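Local coordinates for protein xylan esterase 1 (Thermoanaerobacterium sp. 'JW/SL YS485', PDB 3FCY) that probably hydrolyses ester bonds, removing acetyl groups from xylan as a family 7 carbohydrate esterase with an alpha/beta hydrolase fold, and binds a calcium ion, at residues L234-R239 against P303-A308; E48-Y53 against L274-V279. All coordinates share one frame; numbering follows the deposited sequence.

Interaction 1: residues L234-R239 against P303-A308; sequences LSDYKR and PSTVFA
R239 reaches across to S304, its side chain passing obliquely over the methyl end of T305. The arginine chain leaves the helix extended and then bends at chi2 (61°), and this kink brings NE round to face the serine. NE of R239 donates to OG of S304 over 2.9 Å, almost straight at 173° and in the guanidinium plane, so the serine oxygen sits at the edge of the group. Behind the polar end, CG of R239 rests 3.8 Å from CG2 of T305. The same methyl packs against D236, with CB of D236 3.9 Å from CG2 of T305. The carboxylate of D236 is turned to the helix surface, where OD2 lies 3.7 Å from the CB of A308; its polar partners are elsewhere, Y40 on OD2 and the backbone N of T43 and N44 on OD1. At the other end of the contact S235 points its OG, anti to its own nitrogen (chi1 172°), at the main chain: OG donates to the carbonyl O of T305 at 2.9 Å, from a position tilted out of the carbonyl plane. T305 keeps its own hydroxyl at home, bonded to the O of P302, and its side chain lies about 8 Å from that of D298, predicted to belong to the charge relay. D31 joins the R239-S304 end, pairing with NH2 of R239 through one carboxylate oxygen and with OG of S304 through the other. The chemistry is thus a methyl between two polar anchors: S304 at NE and D31 at NH2 hold the guanidinium in place, and D31 probably balances its charge.

Interaction 2: residues E48-Y53 against L274-V279; sequences EDFDEY and LGYIDV
The Y276 ring has the ring of Y53 over one face and the carboxylate of D49 at its hydroxyl edge. The two tyrosines form an offset face-to-face stack, centroids 4.0 Å apart and planes 26° from parallel, with CD1 of Y276 only 3.4 Å from CG of Y53. The overlap runs on past the ring: CB of Y276 also lies over the Y53 face, a CH-pi contact 4.1 Å from the ring centroid. At the edge of the F50 ring sits the carbonyl O of G275, 3.4 Å from CE1. D49 holds the far end of Y276. Its carboxylate stands nearly upright to the phenol plane (78°), and OH of Y276 donates to the syn lone pair of D49 OD1 in a short bond of 2.6 Å. A chi1 of 64°, with CG between the backbone N and the carbonyl carbon, carries the carboxylate to the hydroxyl. The hydroxyl of Y53 goes elsewhere, to the carbonyl O of A172, while W54 NE1 bonds to the O of Y276. This is aromatic packing away from the predicted catalytic residues: the N-cap and first turn of helix 50-62 dock on the loop joining helices 267-274 and 279-282 of the alpha/beta hydrolase.

The centres of interactions 1 and 2 lie 15 Å apart, and the two meet directly where 234-239 touches 274-279. D278 OD1 takes the N of D236 at 2.8 Å, and Y237 OH reaches the O of I277 at the same distance, both probable hydrogen bonds; backbone bonds also join L234 to V279. In sequence the segments alternate: 48-53, 234-239, 274-279, 303-308. Through these bonds and the two contacts, helix 50-62, the loop ahead of helix 279-282, the start of helix 237-242 and helix 303-310 form a connected series. It links a helix that precedes the first strand of the sheet, 69-72, to segments that follow strands 226-230 and 289-295.

Interaction 1: residues L234-R239 against P303-A308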
# COMPACT_ATOMS: atom_id res chain seq x y z
N LEU A 234 -12.59 -22.78 -4.35
CA LEU A 234 -12.30 -24.15 -4.80
C LEU A 234 -12.97 -24.51 -6.13
O LEU A 234 -13.39 -25.65 -6.33
CB LEU A 234 -12.73 -25.17 -3.74
CG LEU A 234 -12.16 -25.01 -2.33
CD1 LEU A 234 -12.78 -26.06 -1.42
CD2 LEU A 234 -10.63 -25.15 -2.35
N SER A 235 -13.05 -23.55 -7.03
CA SER A 235 -13.68 -23.79 -8.32
C SER A 235 -12.91 -23.24 -9.51
O SER A 235 -12.44 -22.11 -9.49
CB SER A 235 -15.09 -23.18 -8.31
OG SER A 235 -15.68 -23.22 -9.60
N ASP A 236 -12.77 -24.07 -10.55
CA ASP A 236 -12.13 -23.63 -11.78
C ASP A 236 -10.73 -23.06 -11.56
O ASP A 236 -10.42 -21.95 -11.99
CB ASP A 236 -13.05 -22.57 -12.41
CG ASP A 236 -12.89 -22.45 -13.90
OD1 ASP A 236 -12.24 -23.30 -14.54
OD2 ASP A 236 -13.44 -21.47 -14.45
N TYR A 237 -9.88 -23.83 -10.89
CA TYR A 237 -8.51 -23.41 -10.59
C TYR A 237 -7.74 -22.76 -11.74
O TYR A 237 -7.23 -21.66 -11.60
CB TYR A 237 -7.72 -24.61 -10.04
CG TYR A 237 -8.32 -25.20 -8.79
CD1 TYR A 237 -8.35 -24.48 -7.59
CD2 TYR A 237 -8.90 -26.47 -8.80
CE1 TYR A 237 -8.93 -25.01 -6.44
CE2 TYR A 237 -9.48 -27.01 -7.66
CZ TYR A 237 -9.50 -26.28 -6.49
OH TYR A 237 -10.09 -26.83 -5.37
N LYS A 238 -7.67 -23.45 -12.88
CA LYS A 238 -6.96 -22.93 -14.05
C LYS A 238 -7.40 -21.51 -14.44
O LYS A 238 -6.57 -20.68 -14.83
CB LYS A 238 -7.16 -23.88 -15.24
CG LYS A 238 -6.49 -23.46 -16.55
CD LYS A 238 -4.98 -23.67 -16.52
CE LYS A 238 -4.38 -23.71 -17.93
NZ LYS A 238 -4.59 -22.46 -18.72
N ARG A 239 -8.70 -21.24 -14.34
CA ARG A 239 -9.22 -19.92 -14.68
C ARG A 239 -8.61 -18.85 -13.79
O ARG A 239 -8.20 -17.79 -14.26
CB ARG A 239 -10.75 -19.90 -14.53
CG ARG A 239 -11.39 -18.54 -14.76
CD ARG A 239 -11.13 -18.01 -16.16
NE ARG A 239 -11.83 -16.75 -16.37
CZ ARG A 239 -11.68 -15.97 -17.44
NH1 ARG A 239 -10.85 -16.33 -18.42
NH2 ARG A 239 -12.36 -14.83 -17.54
N PRO A 303 -15.43 -13.80 -10.40
CA PRO A 303 -16.82 -14.03 -10.80
C PRO A 303 -16.96 -15.19 -11.79
O PRO A 303 -17.88 -15.99 -11.69
CB PRO A 303 -17.24 -12.70 -11.41
CG PRO A 303 -16.44 -11.71 -10.60
CD PRO A 303 -15.08 -12.38 -10.53
N SER A 304 -16.03 -15.27 -12.73
CA SER A 304 -16.06 -16.33 -13.74
C SER A 304 -15.95 -17.73 -13.14
O SER A 304 -16.59 -18.67 -13.62
CB SER A 304 -14.95 -16.11 -14.78
OG SER A 304 -13.66 -16.06 -14.18
N THR A 305 -15.16 -17.88 -12.08
CA THR A 305 -15.03 -19.20 -11.45
C THR A 305 -16.31 -19.55 -10.70
O THR A 305 -16.66 -20.72 -10.56
CB THR A 305 -13.84 -19.25 -10.46
OG1 THR A 305 -14.07 -18.34 -9.38
CG2 THR A 305 -12.55 -18.87 -11.17
N VAL A 306 -17.02 -18.53 -10.22
CA VAL A 306 -18.27 -18.74 -9.50
C VAL A 306 -19.36 -19.15 -10.50
O VAL A 306 -20.12 -20.08 -10.24
CB VAL A 306 -18.69 -17.47 -8.73
CG1 VAL A 306 -20.08 -17.65 -8.11
CG2 VAL A 306 -17.67 -17.17 -7.64
N PHE A 307 -19.42 -18.46 -11.64
CA PHE A 307 -20.42 -18.80 -12.64
C PHE A 307 -20.15 -20.16 -13.26
O PHE A 307 -21.08 -20.84 -13.70
CB PHE A 307 -20.51 -17.74 -13.73
CG PHE A 307 -21.52 -16.67 -13.44
CD1 PHE A 307 -21.16 -15.49 -12.80
CD2 PHE A 307 -22.86 -16.87 -13.77
CE1 PHE A 307 -22.11 -14.52 -12.49
CE2 PHE A 307 -23.82 -15.90 -13.45
CZ PHE A 307 -23.45 -14.73 -12.81
N ALA A 308 -18.88 -20.57 -13.30
CA ALA A 308 -18.53 -21.87 -13.85
C ALA A 308 -19.19 -22.96 -13.01
O ALA A 308 -19.73 -23.93 -13.55
CB ALA A 308 -17.02 -22.05 -13.86

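Interaction 2: residues E48-Y53 against L274-V279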
# COMPACT_ATOMS: atom_id res chain seq x y z
N GLU A 48 -10.45 -37.88 -16.54
CA GLU A 48 -11.29 -38.83 -17.25
C GLU A 48 -11.91 -39.85 -16.32
O GLU A 48 -12.98 -40.39 -16.61
CB GLU A 48 -10.48 -39.54 -18.33
CG GLU A 48 -10.55 -38.85 -19.68
CD GLU A 48 -11.98 -38.73 -20.17
OE1 GLU A 48 -12.63 -39.78 -20.39
OE2 GLU A 48 -12.46 -37.59 -20.33
N ASP A 49 -11.24 -40.12 -15.21
CA ASP A 49 -11.74 -41.09 -14.23
C ASP A 49 -12.35 -40.38 -13.03
O ASP A 49 -12.42 -40.93 -11.93
CB ASP A 49 -10.59 -42.00 -13.77
CG ASP A 49 -9.50 -41.23 -13.03
OD1 ASP A 49 -9.24 -40.07 -13.40
OD2 ASP A 49 -8.91 -41.79 -12.09
N PHE A 50 -12.81 -39.15 -13.25
CA PHE A 50 -13.42 -38.34 -12.20
C PHE A 50 -14.49 -39.11 -11.43
O PHE A 50 -14.46 -39.18 -10.20
CB PHE A 50 -14.05 -37.07 -12.80
CG PHE A 50 -14.58 -36.11 -11.76
CD1 PHE A 50 -13.73 -35.22 -11.12
CD2 PHE A 50 -15.93 -36.12 -11.41
CE1 PHE A 50 -14.21 -34.35 -10.13
CE2 PHE A 50 -16.42 -35.25 -10.42
CZ PHE A 50 -15.55 -34.37 -9.79
N ASP A 51 -15.43 -39.69 -12.17
CA ASP A 51 -16.52 -40.45 -11.55
C ASP A 51 -16.02 -41.65 -10.77
O ASP A 51 -16.45 -41.89 -9.64
CB ASP A 51 -17.52 -40.89 -12.63
CG ASP A 51 -18.36 -39.73 -13.14
OD1 ASP A 51 -18.96 -39.86 -14.23
OD2 ASP A 51 -18.43 -38.69 -12.45
N GLU A 52 -15.10 -42.42 -11.36
CA GLU A 52 -14.56 -43.58 -10.68
C GLU A 52 -13.83 -43.15 -9.41
O GLU A 52 -13.96 -43.78 -8.36
CB GLU A 52 -13.59 -44.34 -11.58
CG GLU A 52 -14.21 -44.86 -12.88
CD GLU A 52 -13.99 -43.92 -14.05
OE1 GLU A 52 -14.50 -42.77 -14.01
OE2 GLU A 52 -13.32 -44.33 -15.01
N TYR A 53 -13.05 -42.08 -9.53
CA TYR A 53 -12.29 -41.54 -8.40
C TYR A 53 -13.20 -41.28 -7.21
O TYR A 53 -12.93 -41.72 -6.09
CB TYR A 53 -11.62 -40.23 -8.83
CG TYR A 53 -10.91 -39.48 -7.71
CD1 TYR A 53 -9.59 -39.78 -7.37
CD2 TYR A 53 -11.54 -38.43 -7.05
CE1 TYR A 53 -8.92 -39.04 -6.39
CE2 TYR A 53 -10.88 -37.69 -6.06
CZ TYR A 53 -9.57 -38.00 -5.74
OH TYR A 53 -8.90 -37.24 -4.80
N LEU A 274 -5.88 -31.27 -10.05
CA LEU A 274 -6.66 -30.36 -9.21
C LEU A 274 -8.13 -30.48 -9.61
O LEU A 274 -9.04 -30.08 -8.88
CB LEU A 274 -6.19 -28.92 -9.38
CG LEU A 274 -4.83 -28.56 -8.77
CD1 LEU A 274 -4.46 -27.13 -9.14
CD2 LEU A 274 -4.88 -28.72 -7.26
N GLY A 275 -8.37 -31.04 -10.80
CA GLY A 275 -9.72 -31.22 -11.29
C GLY A 275 -10.54 -32.12 -10.38
O GLY A 275 -11.76 -32.03 -10.34
N TYR A 276 -9.86 -33.01 -9.65
CA TYR A 276 -10.54 -33.92 -8.74
C TYR A 276 -11.25 -33.19 -7.62
O TYR A 276 -12.26 -33.67 -7.09
CB TYR A 276 -9.55 -34.91 -8.13
CG TYR A 276 -9.07 -35.98 -9.07
CD1 TYR A 276 -9.97 -36.90 -9.65
CD2 TYR A 276 -7.72 -36.11 -9.38
CE1 TYR A 276 -9.52 -37.91 -10.50
CE2 TYR A 276 -7.26 -37.11 -10.23
CZ TYR A 276 -8.16 -38.01 -10.78
OH TYR A 276 -7.70 -39.00 -11.62
N ILE A 277 -10.72 -32.02 -7.24
CA ILE A 277 -11.32 -31.25 -6.16
C ILE A 277 -11.84 -29.90 -6.62
O ILE A 277 -11.89 -28.94 -5.84
CB ILE A 277 -10.31 -31.06 -4.99
CG1 ILE A 277 -9.05 -30.35 -5.49
CG2 ILE A 277 -9.95 -32.42 -4.39
CD1 ILE A 277 -8.05 -30.04 -4.38
N ASP A 278 -12.22 -29.84 -7.89
CA ASP A 278 -12.77 -28.63 -8.49
C ASP A 278 -14.29 -28.79 -8.37
O ASP A 278 -14.88 -29.60 -9.09
CB ASP A 278 -12.37 -28.56 -9.97
CG ASP A 278 -12.86 -27.30 -10.66
OD1 ASP A 278 -13.79 -26.66 -10.13
OD2 ASP A 278 -12.32 -26.96 -11.73
N VAL A 279 -14.91 -28.03 -7.47
CA VAL A 279 -16.36 -28.15 -7.28
C VAL A 279 -17.20 -27.96 -8.54
O VAL A 279 -18.32 -28.46 -8.61
CB VAL A 279 -16.89 -27.17 -6.19
CG1 VAL A 279 -16.28 -27.53 -4.84
CG2 VAL A 279 -16.57 -25.73 -6.57